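Local atomic coordinates of probable conserved lipoprotein LPPA (Mycobacterium tuberculosis, PDB entry 2V7S), a protein that is of unknown function but is a putative membrane-attached lipoprotein of a family confined to pathogenic mycobacteria. Residues Asp110-Pro115 with Cys187-Lys192; Lys87-Pro92 with Ser119-Ala124; Arg71-Arg76 with Asn136-Glu141; Thr149-Phe154 with Asp161-Gly166. All blocks are in the same frame, centred on the assembly; numbering follows the deposited sequence.

Contact 1 of 4, residues Asp110-Pro115 with Cys187-Lys192; sequences DIARRP and CFLLQK
Asp-110 meets the opposing segment through its carbonyl: Asp-110 O lies 3.3 Å from Lys-192 CE, and Leu-190 CD1 also closes on it. At Ile-111 the pairing begins, Leu-190 N donating to Ile-111 O at 3.0 Å with an N-H...O angle of 165°. Chi1 of -63° places Ile-111 CG1 beside the backbone N and the CG2 branch opposite it, touching Leu-189 CD2 at 4.0 Å. Ala-112 faces Leu-189 as a non-hydrogen-bonded antiparallel pair, and its CB rests 3.4 Å from Cys-187 SG, the sulfur joined in a disulfide to Cys-104. Strand 112-114 is the middle one of a small three-stranded antiparallel sheet, between 102-103 and 188-189. Arg-113 and Phe-188 form the hydrogen-bonded pair: Arg-113 N to Phe-188 O and Phe-188 N to Arg-113 O are both 3.0 Å. Leu-190 CD2 touches Arg-113 at CD, while the Arg-113 guanidinium bonds to the carbonyls of Ala-109 and Asn-100. Arg-114 lays CG 3.8 Å from Cys-187 CA and sends NE to Gly-185 O. Pro-115 lies roughly perpendicular to the Phe-188 side chain, CD 3.7 Å from Phe-188 CD1; Lys-56 makes a cation-pi contact with the same ring.

Contact 2 of 4, residues Lys87-Pro92 with Ser119-Ala124; sequences KFDDDP and SVMFGA
Lys-87 and Met-121, a selenomethionine, form a hydrogen-bonded antiparallel pair that joins 86-88, an outermost strand of the six-stranded sheet, to its neighbour 120-122. Three backbone bonds define the register. Lys-87 N donates to Met-121 O at 3.0 Å, Met-121 N returns a nearly straight bond to Lys-87 O at 2.8 Å (173°), and past the end of the strand Asp-89 N donates to Ser-119 O, also at 2.8 Å. A water extends this last link, giving hydrogen bonds to Asp-89 O and Ser-119 O.

Apolar contact belongs to the non-hydrogen-bonded pair between these bonds. Phe-88 CE2 lies 3.7 Å from Val-120 CG2, the branch that stands opposite the valine carbonyl carbon (CG1 has chi1 162°), on the face covered by helix 59-80. Ser-119 O sits in the plane of the Phe-88 ring, at its edge by CD2.

Among the polar side chains, Ser-119 OG hydrogen-bonds outside the pair, to Asp-98 and Asn-182. Lys-87 NZ reaches along its own segment to make a salt bridge with Asp-90 OD2 (2.6 Å), meeting the oxygen from above the carboxylate plane. Asp-89 OD1 closes an Asx turn by accepting from Asp-91 N at 3.0 Å, while Asp-89 OD2 lies 4.0 Å from Met-121 CE.

Contact 3 of 4, residues Arg71-Arg76 with Asn136-Glu141; sequences RIIADR and NIVREE
Arg-76 starts out with CG opposite its carbonyl carbon, runs extended through chi2 and then bends at chi3 (66°), which carries its guanidinium towards the carboxylates of Glu-140 and Glu-141; Glu-141 folds at chi2 to meet it. The groups sit between two antiparallel helices, 59-80 and 128-143, that lie side by side on one face of the six-stranded antiparallel sheet, a two-layer alpha+beta arrangement. Over the segments 71-76 and 136-141 the axes approach to 9.7 Å at 149°.

The three side chains form a salt-bridge network. Arg-76 takes Glu-140 end-on with two nitrogens, both directed at one atom: OE1 of Glu-140 is 3.0 Å from Arg-76 NH1 and 2.9 Å from Arg-76 NH2. The guanidinium and that carboxylate are only 15° from coplanar, and the oxygen is met nearly along its C-O axis. Arg-76 NH2 has a second acceptor, Glu-141 OE2 at 2.9 Å, whose carboxylate stands steeply to the guanidinium and is approached on its anti side, somewhat out of the carboxylate plane. The other oxygen of this buried glutamate pairs with Lys-144, so its charge is probably balanced from two directions.

Ile-137 covers one face of the guanidinium, with CG2 3.8 Å above the plane, over its border rather than its centre, which together with the in-plane acceptors restricts rotation of the group. Towards the sheet, Ile-73 CG2 packs on Val-138 CG2 at 3.9 Å, and both residues rest on Phe-171. Glu-141 and Ile-73 run past one another head to tail, the aliphatic Glu-141 CG 3.5 Å from Ile-73 CG1.

Contact 4 of 4, residues Thr149-Phe154 with Asp161-Gly166; sequences TESSLF and DYDVQG
Antiparallel backbone pairing joins Thr-149 to Gln-165 and Ser-151 to Asp-163 at the margin of the six-stranded sheet, where 149-151 is an outermost strand. The evidence is reciprocal bonding. Thr-149 N donates to Gln-165 O at 2.9 Å, and Gln-165 N returns to Thr-149 O; Ser-151 N donates to Asp-163 O at 2.7 Å, and Asp-163 N donates back to Ser-151 O. Over 149-151 and 161-166 the N-to-C directions are 158° apart.

Between these pairs Glu-150 and Val-164 form the non-hydrogen-bonded position, and the extended Glu-150 chain reaches diagonally to Tyr-162. Its OE2 accepts from Tyr-162 OH at the ring edge, the carboxylate standing 86° to the ring; the modelled separation of 2.4 Å is very short and its exact value doubtful. Arg-139 of helix 128-143 packs against both side chains.

The two strands belong to one beta hairpin, and past residue 151 its first arm stays tied to the second by less regular links. Ser-152 has OG opposite its backbone N (chi1 176°), which lets the hydroxyl donate to Asp-161 O at 2.7 Å. Asp-161 N then donates to Phe-154 O at 3.2 Å. Phe-154 CE1 lies 3.5 Å from Asp-161 CB, while Leu-153 runs alongside the aspartate, CB 3.5 Å from Asp-161 OD2, an oxygen in a salt bridge with Arg-172. On the face carrying Ser-151 and Asp-163, a water hydrogen-bonds to Ser-151 OG at 2.8 Å, and Gln-165 NE2 donates to Asp-163 OD1 on its syn side but tilted out of the carboxylate plane.

Contacts 2 and 4 take up the two outermost strands of the same six-stranded sheet, their centres 21 Å apart, and contact 3 bridges them from the helical layer, 15 Å from each centre. It touches both: Ala-74 CB lies 3.9 Å from Val-120 CG1 of contact 2, and Val-138 CG1 lies 4.1 Å from Tyr-162 CE1 of contact 4. Contact 1, in the separate three-stranded sheet with the disulfide, is 25 Å centre to centre from each of the others, although residues 110-115 lead along the chain towards 119-124. Two glycerols, probably from crystallisation, hydrogen-bond to backbone atoms of contact 2, one at Met-121 O and one at Phe-88 N.

Contact 1 of 4, residues Asp110-Pro115 with Cys187-Lys192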
loop_
_atom_site.group_PDB
_atom_site.type_symbol
_atom_site.label_atom_id
_atom_site.label_comp_id
_atom_site.label_asym_id
_atom_site.label_seq_id
_atom_site.Cartn_x
_atom_site.Cartn_y
_atom_site.Cartn_z
ATOM N N ASP A 110 0.334 5.411 -15.268
ATOM C CA ASP A 110 -0.856 6.119 -15.779
ATOM C C ASP A 110 -1.341 7.220 -14.816
ATOM O O ASP A 110 -2.283 7.986 -15.115
ATOM C CB ASP A 110 -1.988 5.122 -16.014
ATOM C CG ASP A 110 -2.418 4.437 -14.737
ATOM O OD1 ASP A 110 -1.530 3.894 -14.016
ATOM O OD2 ASP A 110 -3.645 4.441 -14.440
ATOM N N ILE A 111 -0.721 7.266 -13.655
ATOM C CA ILE A 111 -1.084 8.230 -12.618
ATOM C C ILE A 111 -0.002 9.279 -12.370
ATOM O O ILE A 111 -0.299 10.461 -12.295
ATOM C CB ILE A 111 -1.394 7.495 -11.288
ATOM C CG1 ILE A 111 -2.606 6.575 -11.484
ATOM C CG2 ILE A 111 -1.640 8.492 -10.148
ATOM C CD1 ILE A 111 -2.695 5.437 -10.483
ATOM N N ALA A 112 1.231 8.821 -12.148
ATOM C CA ALA A 112 2.334 9.708 -11.820
ATOM C C ALA A 112 3.633 9.129 -12.401
ATOM O O ALA A 112 3.723 7.923 -12.591
ATOM C CB ALA A 112 2.476 9.851 -10.344
ATOM N N ARG A 113 4.582 10.000 -12.734
ATOM C CA ARG A 113 5.911 9.586 -13.240
ATOM C C ARG A 113 6.940 10.537 -12.679
ATOM O O ARG A 113 6.603 11.652 -12.249
ATOM C CB ARG A 113 5.968 9.624 -14.774
ATOM C CG ARG A 113 5.087 8.574 -15.443
ATOM C CD ARG A 113 5.006 8.768 -16.955
ATOM N NE ARG A 113 3.884 8.016 -17.496
ATOM C CZ ARG A 113 3.769 7.609 -18.758
ATOM N NH1 ARG A 113 4.735 7.872 -19.643
ATOM N NH2 ARG A 113 2.699 6.910 -19.131
ATOM N N ARG A 114 8.200 10.096 -12.719
ATOM C CA ARG A 114 9.329 10.921 -12.334
ATOM C C ARG A 114 9.906 11.479 -13.646
ATOM O O ARG A 114 10.247 10.685 -14.565
ATOM C CB ARG A 114 10.372 10.045 -11.607
ATOM C CG ARG A 114 9.887 9.465 -10.250
ATOM C CD ARG A 114 11.016 8.588 -9.634
ATOM N NE ARG A 114 12.182 9.381 -9.184
ATOM C CZ ARG A 114 13.444 8.921 -9.119
ATOM N NH1 ARG A 114 13.736 7.671 -9.487
ATOM N NH2 ARG A 114 14.441 9.712 -8.707
ATOM N N PRO A 115 9.973 12.830 -13.775
ATOM C CA PRO A 115 10.510 13.385 -15.024
ATOM C C PRO A 115 11.991 13.079 -15.184
ATOM O O PRO A 115 12.702 12.958 -14.194
ATOM C CB PRO A 115 10.302 14.884 -14.879
ATOM C CG PRO A 115 10.051 15.145 -13.422
ATOM C CD PRO A 115 9.533 13.872 -12.826
ATOM N N CYS A 187 8.559 12.304 -7.998
ATOM C CA CYS A 187 7.333 11.804 -8.585
ATOM C C CYS A 187 6.322 12.953 -8.691
ATOM O O CYS A 187 6.175 13.738 -7.735
ATOM C CB CYS A 187 6.768 10.641 -7.708
ATOM S SG CYS A 187 5.249 9.914 -8.374
ATOM N N PHE A 188 5.662 13.094 -9.844
ATOM C CA PHE A 188 4.598 14.126 -10.000
ATOM C C PHE A 188 3.437 13.462 -10.688
ATOM O O PHE A 188 3.647 12.636 -11.531
ATOM C CB PHE A 188 5.043 15.317 -10.893
ATOM C CG PHE A 188 6.148 16.160 -10.302
ATOM C CD1 PHE A 188 7.474 15.716 -10.345
ATOM C CD2 PHE A 188 5.869 17.389 -9.688
ATOM C CE1 PHE A 188 8.517 16.472 -9.761
ATOM C CE2 PHE A 188 6.918 18.181 -9.126
ATOM C CZ PHE A 188 8.253 17.696 -9.182
ATOM N N LEU A 189 2.218 13.838 -10.313
ATOM C CA LEU A 189 1.010 13.437 -11.022
ATOM C C LEU A 189 1.029 13.967 -12.439
ATOM O O LEU A 189 1.410 15.114 -12.686
ATOM C CB LEU A 189 -0.233 14.018 -10.294
ATOM C CG LEU A 189 -0.486 13.679 -8.814
ATOM C CD1 LEU A 189 -1.762 14.343 -8.265
ATOM C CD2 LEU A 189 -0.638 12.147 -8.724
ATOM N N LEU A 190 0.573 13.144 -13.380
ATOM C CA LEU A 190 0.347 13.603 -14.728
ATOM C C LEU A 190 -0.721 14.710 -14.741
ATOM O O LEU A 190 -1.637 14.683 -13.929
ATOM C CB LEU A 190 -0.148 12.405 -15.561
ATOM C CG LEU A 190 0.773 11.164 -15.601
ATOM C CD1 LEU A 190 0.118 10.005 -16.374
ATOM C CD2 LEU A 190 2.129 11.510 -16.238
ATOM N N GLN A 191 -0.617 15.667 -15.662
ATOM C CA GLN A 191 -1.659 16.680 -15.777
ATOM C C GLN A 191 -3.070 16.069 -15.945
ATOM O O GLN A 191 -4.034 16.587 -15.402
ATOM C CB GLN A 191 -1.361 17.702 -16.890
ATOM C CG GLN A 191 -2.470 18.750 -17.004
ATOM C CD GLN A 191 -2.509 19.630 -15.771
ATOM O OE1 GLN A 191 -1.455 19.984 -15.234
ATOM N NE2 GLN A 191 -3.696 19.994 -15.322
ATOM N N LYS A 192 -3.195 14.935 -16.629
ATOM C CA LYS A 192 -4.539 14.327 -16.769
ATOM C C LYS A 192 -5.182 13.925 -15.429
ATOM O O LYS A 192 -6.416 13.989 -15.268
ATOM C CB LYS A 192 -4.506 13.153 -17.743
ATOM C CG LYS A 192 -3.559 12.010 -17.365
ATOM C CD LYS A 192 -3.890 10.806 -18.277
ATOM C CE LYS A 192 -3.057 9.592 -17.941
ATOM N NZ LYS A 192 -3.249 8.517 -18.984
#

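Contact 2 of 4, residues Lys87-Pro92 with Ser119-Ala124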
loop_
_atom_site.group_PDB
_atom_site.type_symbol
_atom_site.label_atom_id
_atom_site.label_comp_id
_atom_site.label_asym_id
_atom_site.label_seq_id
_atom_site.Cartn_x
_atom_site.Cartn_y
_atom_site.Cartn_z
ATOM N N LYS A 87 25.329 19.503 -26.134
ATOM C CA LYS A 87 24.032 19.534 -26.823
ATOM C C LYS A 87 23.087 18.592 -26.073
ATOM O O LYS A 87 23.543 17.690 -25.352
ATOM C CB LYS A 87 24.182 19.067 -28.277
ATOM C CG LYS A 87 24.608 17.599 -28.428
ATOM C CD LYS A 87 24.820 17.201 -29.910
ATOM C CE LYS A 87 24.927 15.691 -30.062
ATOM N NZ LYS A 87 24.711 15.222 -31.522
ATOM N N PHE A 88 21.783 18.804 -26.245
ATOM C CA PHE A 88 20.832 17.797 -25.905
ATOM C C PHE A 88 21.020 16.653 -26.866
ATOM O O PHE A 88 21.188 16.848 -28.050
ATOM C CB PHE A 88 19.406 18.335 -25.944
ATOM C CG PHE A 88 19.104 19.228 -24.800
ATOM C CD1 PHE A 88 18.789 20.564 -25.007
ATOM C CD2 PHE A 88 19.166 18.730 -23.498
ATOM C CE1 PHE A 88 18.516 21.414 -23.894
ATOM C CE2 PHE A 88 18.897 19.536 -22.401
ATOM C CZ PHE A 88 18.581 20.891 -22.603
ATOM N N ASP A 89 21.033 15.443 -26.340
ATOM C CA ASP A 89 21.199 14.254 -27.160
ATOM C C ASP A 89 20.083 14.250 -28.198
ATOM O O ASP A 89 18.921 14.364 -27.860
ATOM C CB ASP A 89 21.093 13.042 -26.245
ATOM C CG ASP A 89 21.514 11.737 -26.902
ATOM O OD1 ASP A 89 21.431 11.558 -28.146
ATOM O OD2 ASP A 89 21.925 10.861 -26.112
ATOM N N ASP A 90 20.450 14.089 -29.457
ATOM C CA ASP A 90 19.493 14.172 -30.539
ATOM C C ASP A 90 18.987 12.786 -30.982
ATOM O O ASP A 90 18.180 12.689 -31.903
ATOM C CB ASP A 90 20.126 14.921 -31.726
ATOM C CG ASP A 90 21.442 14.334 -32.135
ATOM O OD1 ASP A 90 21.610 14.008 -33.336
ATOM O OD2 ASP A 90 22.314 14.168 -31.246
ATOM N N ASP A 91 19.440 11.722 -30.326
ATOM C CA ASP A 91 18.992 10.386 -30.758
ATOM C C ASP A 91 17.487 10.261 -30.519
ATOM O O ASP A 91 17.024 10.562 -29.417
ATOM C CB ASP A 91 19.754 9.284 -30.063
ATOM C CG ASP A 91 19.271 7.917 -30.473
ATOM O OD1 ASP A 91 18.306 7.418 -29.881
ATOM O OD2 ASP A 91 19.846 7.337 -31.400
ATOM N N PRO A 92 16.727 9.836 -31.549
ATOM C CA PRO A 92 15.257 9.870 -31.417
ATOM C C PRO A 92 14.730 8.915 -30.340
ATOM O O PRO A 92 13.738 9.228 -29.668
ATOM C CB PRO A 92 14.764 9.493 -32.819
ATOM C CG PRO A 92 15.898 8.669 -33.404
ATOM C CD PRO A 92 17.148 9.306 -32.871
ATOM N N SER A 119 18.456 14.381 -21.964
ATOM C CA SER A 119 19.868 14.037 -21.773
ATOM C C SER A 119 20.817 15.052 -22.445
ATOM O O SER A 119 20.580 15.496 -23.558
ATOM C CB SER A 119 20.183 12.653 -22.338
ATOM O OG SER A 119 19.265 11.676 -21.846
ATOM N N VAL A 120 21.886 15.392 -21.734
ATOM C CA VAL A 120 22.881 16.349 -22.175
ATOM C C VAL A 120 24.129 15.537 -22.524
ATOM O O VAL A 120 24.535 14.683 -21.728
ATOM C CB VAL A 120 23.203 17.371 -21.076
ATOM C CG1 VAL A 120 24.539 18.076 -21.378
ATOM C CG2 VAL A 120 22.061 18.441 -20.939
HETATM N N MSE A 121 24.702 15.777 -23.715
HETATM C CA MSE A 121 25.964 15.147 -24.125
HETATM C C MSE A 121 27.067 16.209 -24.229
HETATM O O MSE A 121 26.896 17.180 -24.976
HETATM C CB MSE A 121 25.784 14.569 -25.521
HETATM C CG MSE A 121 27.073 13.996 -26.098
HETATM SE SE MSE A 121 27.389 12.259 -25.297
HETATM C CE MSE A 121 25.862 11.315 -26.173
ATOM N N PHE A 122 28.207 16.022 -23.556
ATOM C CA PHE A 122 29.285 17.032 -23.652
ATOM C C PHE A 122 30.186 16.673 -24.845
ATOM O O PHE A 122 30.247 15.522 -25.238
ATOM C CB PHE A 122 30.093 17.157 -22.348
ATOM C CG PHE A 122 29.288 17.749 -21.200
ATOM C CD1 PHE A 122 28.663 16.912 -20.280
ATOM C CD2 PHE A 122 29.162 19.128 -21.062
ATOM C CE1 PHE A 122 27.895 17.453 -19.224
ATOM C CE2 PHE A 122 28.367 19.695 -20.012
ATOM C CZ PHE A 122 27.767 18.813 -19.086
ATOM N N GLY A 123 30.812 17.676 -25.445
ATOM C CA GLY A 123 31.625 17.483 -26.646
ATOM C C GLY A 123 32.925 16.779 -26.312
ATOM O O GLY A 123 33.329 15.799 -26.991
ATOM N N ALA A 124 33.589 17.275 -25.280
ATOM C CA ALA A 124 34.895 16.747 -24.861
ATOM C C ALA A 124 34.772 15.984 -23.549
ATOM O O ALA A 124 33.830 16.238 -22.751
ATOM C CB ALA A 124 35.899 17.887 -24.702
HETATM O O HOH W 1 17.951 15.061 -25.475
#

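Contact 3 of 4, residues Arg71-Arg76 with Asn136-Glu141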
loop_
_atom_site.group_PDB
_atom_site.type_symbol
_atom_site.label_atom_id
_atom_site.label_comp_id
_atom_site.label_asym_id
_atom_site.label_seq_id
_atom_site.Cartn_x
_atom_site.Cartn_y
_atom_site.Cartn_z
ATOM N N ARG A 71 20.028 22.488 -18.977
ATOM C CA ARG A 71 20.605 23.557 -19.831
ATOM C C ARG A 71 21.452 24.504 -18.970
ATOM O O ARG A 71 22.581 24.823 -19.309
ATOM C CB ARG A 71 19.508 24.353 -20.555
ATOM C CG ARG A 71 20.020 25.575 -21.420
ATOM C CD ARG A 71 18.856 26.330 -22.175
ATOM N NE ARG A 71 17.933 25.380 -22.832
ATOM C CZ ARG A 71 16.661 25.160 -22.463
ATOM N NH1 ARG A 71 16.098 25.866 -21.478
ATOM N NH2 ARG A 71 15.927 24.251 -23.104
ATOM N N ILE A 72 20.890 24.955 -17.858
ATOM C CA ILE A 72 21.613 25.874 -16.982
ATOM C C ILE A 72 22.948 25.276 -16.535
ATOM O O ILE A 72 23.990 25.976 -16.544
ATOM C CB ILE A 72 20.754 26.271 -15.769
ATOM C CG1 ILE A 72 19.666 27.254 -16.226
ATOM C CG2 ILE A 72 21.610 26.945 -14.635
ATOM C CD1 ILE A 72 18.537 27.409 -15.206
ATOM N N ILE A 73 22.907 24.023 -16.091
ATOM C CA ILE A 73 24.122 23.342 -15.621
ATOM C C ILE A 73 25.135 23.227 -16.778
ATOM O O ILE A 73 26.322 23.527 -16.609
ATOM C CB ILE A 73 23.806 21.928 -15.040
ATOM C CG1 ILE A 73 23.069 22.047 -13.685
ATOM C CG2 ILE A 73 25.134 21.087 -14.852
ATOM C CD1 ILE A 73 22.326 20.770 -13.267
ATOM N N ALA A 74 24.658 22.731 -17.917
ATOM C CA ALA A 74 25.516 22.487 -19.078
ATOM C C ALA A 74 26.166 23.801 -19.532
ATOM O O ALA A 74 27.351 23.816 -19.859
ATOM C CB ALA A 74 24.684 21.842 -20.208
ATOM N N ASP A 75 25.395 24.888 -19.558
ATOM C CA ASP A 75 25.907 26.221 -19.934
ATOM C C ASP A 75 26.979 26.728 -18.980
ATOM O O ASP A 75 28.015 27.183 -19.424
ATOM C CB ASP A 75 24.787 27.269 -20.057
ATOM C CG ASP A 75 24.094 27.201 -21.398
ATOM O OD1 ASP A 75 24.715 26.717 -22.354
ATOM O OD2 ASP A 75 22.947 27.638 -21.520
ATOM N N ARG A 76 26.731 26.618 -17.692
ATOM C CA ARG A 76 27.661 27.026 -16.644
ATOM C C ARG A 76 28.932 26.134 -16.719
ATOM O O ARG A 76 30.054 26.612 -16.560
ATOM C CB ARG A 76 26.971 26.860 -15.272
ATOM C CG ARG A 76 25.893 27.956 -14.899
ATOM C CD ARG A 76 25.531 27.823 -13.422
ATOM N NE ARG A 76 26.735 28.175 -12.666
ATOM C CZ ARG A 76 27.000 27.851 -11.412
ATOM N NH1 ARG A 76 28.154 28.240 -10.883
ATOM N NH2 ARG A 76 26.138 27.153 -10.692
ATOM N N ASN A 136 31.090 20.413 -9.035
ATOM C CA ASN A 136 30.734 21.491 -8.119
ATOM C C ASN A 136 29.550 22.300 -8.651
ATOM O O ASN A 136 28.676 22.730 -7.902
ATOM C CB ASN A 136 31.914 22.426 -7.864
ATOM C CG ASN A 136 31.610 23.430 -6.770
ATOM O OD1 ASN A 136 31.259 23.040 -5.656
ATOM N ND2 ASN A 136 31.676 24.731 -7.098
ATOM N N ILE A 137 29.523 22.502 -9.952
ATOM C CA ILE A 137 28.402 23.201 -10.554
ATOM C C ILE A 137 27.129 22.362 -10.437
ATOM O O ILE A 137 26.078 22.884 -10.067
ATOM C CB ILE A 137 28.701 23.607 -12.024
ATOM C CG1 ILE A 137 29.781 24.688 -12.055
ATOM C CG2 ILE A 137 27.436 24.120 -12.709
ATOM C CD1 ILE A 137 30.588 24.714 -13.392
ATOM N N VAL A 138 27.235 21.060 -10.715
ATOM C CA VAL A 138 26.077 20.146 -10.550
ATOM C C VAL A 138 25.598 20.199 -9.100
ATOM O O VAL A 138 24.394 20.315 -8.832
ATOM C CB VAL A 138 26.390 18.664 -10.963
ATOM C CG1 VAL A 138 25.197 17.751 -10.707
ATOM C CG2 VAL A 138 26.789 18.555 -12.437
ATOM N N ARG A 139 26.549 20.127 -8.161
ATOM C CA ARG A 139 26.214 20.207 -6.748
ATOM C C ARG A 139 25.450 21.469 -6.395
ATOM O O ARG A 139 24.457 21.388 -5.692
ATOM C CB ARG A 139 27.466 20.101 -5.882
ATOM C CG ARG A 139 27.177 20.076 -4.379
ATOM C CD ARG A 139 28.449 20.220 -3.565
ATOM N NE ARG A 139 29.043 21.545 -3.706
ATOM C CZ ARG A 139 28.530 22.655 -3.178
ATOM N NH1 ARG A 139 29.152 23.814 -3.353
ATOM N NH2 ARG A 139 27.388 22.614 -2.488
ATOM N N GLU A 140 25.919 22.620 -6.869
ATOM C CA GLU A 140 25.245 23.891 -6.600
ATOM C C GLU A 140 23.811 23.907 -7.091
ATOM O O GLU A 140 22.917 24.375 -6.370
ATOM C CB GLU A 140 26.017 25.047 -7.213
ATOM C CG GLU A 140 27.273 25.420 -6.443
ATOM C CD GLU A 140 28.062 26.501 -7.125
ATOM O OE1 GLU A 140 27.663 26.933 -8.236
ATOM O OE2 GLU A 140 29.077 26.930 -6.545
ATOM N N GLU A 141 23.577 23.376 -8.293
ATOM C CA GLU A 141 22.225 23.411 -8.873
ATOM C C GLU A 141 21.337 22.359 -8.241
ATOM O O GLU A 141 20.173 22.640 -7.921
ATOM C CB GLU A 141 22.258 23.267 -10.400
ATOM C CG GLU A 141 23.112 24.359 -11.122
ATOM C CD GLU A 141 22.553 25.786 -11.010
ATOM O OE1 GLU A 141 21.350 25.954 -10.755
ATOM O OE2 GLU A 141 23.317 26.756 -11.218
#

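Contact 4 of 4, residues Thr149-Phe154 with Asp161-Gly166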
loop_
_atom_site.group_PDB
_atom_site.type_symbol
_atom_site.label_atom_id
_atom_site.label_comp_id
_atom_site.label_asym_id
_atom_site.label_seq_id
_atom_site.Cartn_x
_atom_site.Cartn_y
_atom_site.Cartn_z
ATOM N N THR A 149 22.891 14.660 -1.154
ATOM C CA THR A 149 23.615 13.473 -0.709
ATOM C C THR A 149 24.489 13.029 -1.883
ATOM O O THR A 149 23.967 12.653 -2.935
ATOM C CB THR A 149 22.639 12.354 -0.260
ATOM O OG1 THR A 149 21.731 12.889 0.723
ATOM C CG2 THR A 149 23.409 11.141 0.349
ATOM N N GLU A 150 25.802 13.061 -1.678
ATOM C CA GLU A 150 26.780 12.921 -2.759
ATOM C C GLU A 150 27.299 11.507 -2.826
ATOM O O GLU A 150 27.380 10.843 -1.789
ATOM C CB GLU A 150 27.981 13.846 -2.530
ATOM C CG GLU A 150 27.757 15.312 -2.862
ATOM C CD GLU A 150 29.056 16.092 -2.925
ATOM O OE1 GLU A 150 30.010 15.721 -2.215
ATOM O OE2 GLU A 150 29.148 17.063 -3.701
ATOM N N SER A 151 27.669 11.063 -4.038
ATOM C CA SER A 151 28.455 9.816 -4.224
ATOM C C SER A 151 29.222 9.756 -5.559
ATOM O O SER A 151 29.017 10.578 -6.456
ATOM C CB SER A 151 27.604 8.547 -4.015
ATOM O OG SER A 151 26.598 8.422 -4.997
ATOM N N SER A 152 30.151 8.800 -5.638
ATOM C CA SER A 152 30.943 8.531 -6.837
ATOM C C SER A 152 31.269 7.031 -6.859
ATOM O O SER A 152 31.869 6.507 -5.918
ATOM C CB SER A 152 32.230 9.368 -6.834
ATOM O OG SER A 152 33.091 9.070 -7.947
ATOM N N LEU A 153 30.844 6.336 -7.916
ATOM C CA LEU A 153 31.212 4.920 -8.113
ATOM C C LEU A 153 32.666 4.746 -8.530
ATOM O O LEU A 153 33.216 3.650 -8.383
ATOM C CB LEU A 153 30.281 4.233 -9.134
ATOM C CG LEU A 153 28.809 4.033 -8.731
ATOM C CD1 LEU A 153 27.993 3.465 -9.895
ATOM C CD2 LEU A 153 28.662 3.153 -7.478
ATOM N N PHE A 154 33.274 5.820 -9.051
ATOM C CA PHE A 154 34.705 5.858 -9.471
ATOM C C PHE A 154 35.134 7.280 -9.885
ATOM O O PHE A 154 34.290 8.101 -10.149
ATOM C CB PHE A 154 34.972 4.887 -10.635
ATOM C CG PHE A 154 33.823 4.774 -11.612
ATOM C CD1 PHE A 154 33.456 5.854 -12.418
ATOM C CD2 PHE A 154 33.108 3.591 -11.721
ATOM C CE1 PHE A 154 32.396 5.749 -13.315
ATOM C CE2 PHE A 154 32.056 3.472 -12.614
ATOM C CZ PHE A 154 31.690 4.563 -13.413
ATOM N N ASP A 161 32.495 9.668 -12.233
ATOM C CA ASP A 161 31.084 9.638 -11.875
ATOM C C ASP A 161 30.898 10.594 -10.708
ATOM O O ASP A 161 31.718 10.603 -9.768
ATOM C CB ASP A 161 30.718 8.238 -11.433
ATOM C CG ASP A 161 29.236 8.049 -11.269
ATOM O OD1 ASP A 161 28.449 8.933 -11.678
ATOM O OD2 ASP A 161 28.862 6.986 -10.755
ATOM N N TYR A 162 29.860 11.405 -10.799
ATOM C CA TYR A 162 29.439 12.251 -9.706
ATOM C C TYR A 162 27.938 12.161 -9.643
ATOM O O TYR A 162 27.247 12.494 -10.606
ATOM C CB TYR A 162 29.879 13.723 -9.883
ATOM C CG TYR A 162 29.366 14.584 -8.752
ATOM C CD1 TYR A 162 28.272 15.418 -8.940
ATOM C CD2 TYR A 162 29.949 14.525 -7.476
ATOM C CE1 TYR A 162 27.760 16.191 -7.904
ATOM C CE2 TYR A 162 29.436 15.308 -6.418
ATOM C CZ TYR A 162 28.349 16.137 -6.661
ATOM O OH TYR A 162 27.788 16.909 -5.673
ATOM N N ASP A 163 27.417 11.736 -8.493
ATOM C CA ASP A 163 25.969 11.576 -8.386
ATOM C C ASP A 163 25.537 12.278 -7.086
ATOM O O ASP A 163 26.209 12.134 -6.061
ATOM C CB ASP A 163 25.661 10.074 -8.368
ATOM C CG ASP A 163 24.173 9.763 -8.444
ATOM O OD1 ASP A 163 23.500 9.839 -7.402
ATOM O OD2 ASP A 163 23.690 9.403 -9.547
ATOM N N VAL A 164 24.469 13.067 -7.152
ATOM C CA VAL A 164 23.921 13.735 -5.969
ATOM C C VAL A 164 22.389 13.594 -5.989
ATOM O O VAL A 164 21.717 13.833 -7.045
ATOM C CB VAL A 164 24.456 15.207 -5.796
ATOM C CG1 VAL A 164 24.074 16.112 -6.960
ATOM C CG2 VAL A 164 23.995 15.836 -4.437
ATOM N N GLN A 165 21.852 13.140 -4.846
ATOM C CA GLN A 165 20.427 12.840 -4.728
ATOM C C GLN A 165 19.843 13.415 -3.452
ATOM O O GLN A 165 20.550 13.734 -2.507
ATOM C CB GLN A 165 20.174 11.331 -4.666
ATOM C CG GLN A 165 20.812 10.484 -5.708
ATOM C CD GLN A 165 20.630 9.023 -5.384
ATOM O OE1 GLN A 165 19.833 8.676 -4.501
ATOM N NE2 GLN A 165 21.340 8.158 -6.096
ATOM N N GLY A 166 18.520 13.506 -3.438
ATOM C CA GLY A 166 17.807 13.965 -2.267
ATOM C C GLY A 166 16.472 14.503 -2.725
ATOM O O GLY A 166 16.359 15.025 -3.843
HETATM O O HOH W 2 20.141 15.308 0.326
HETATM O O HOH W 3 24.333 9.958 -4.434
#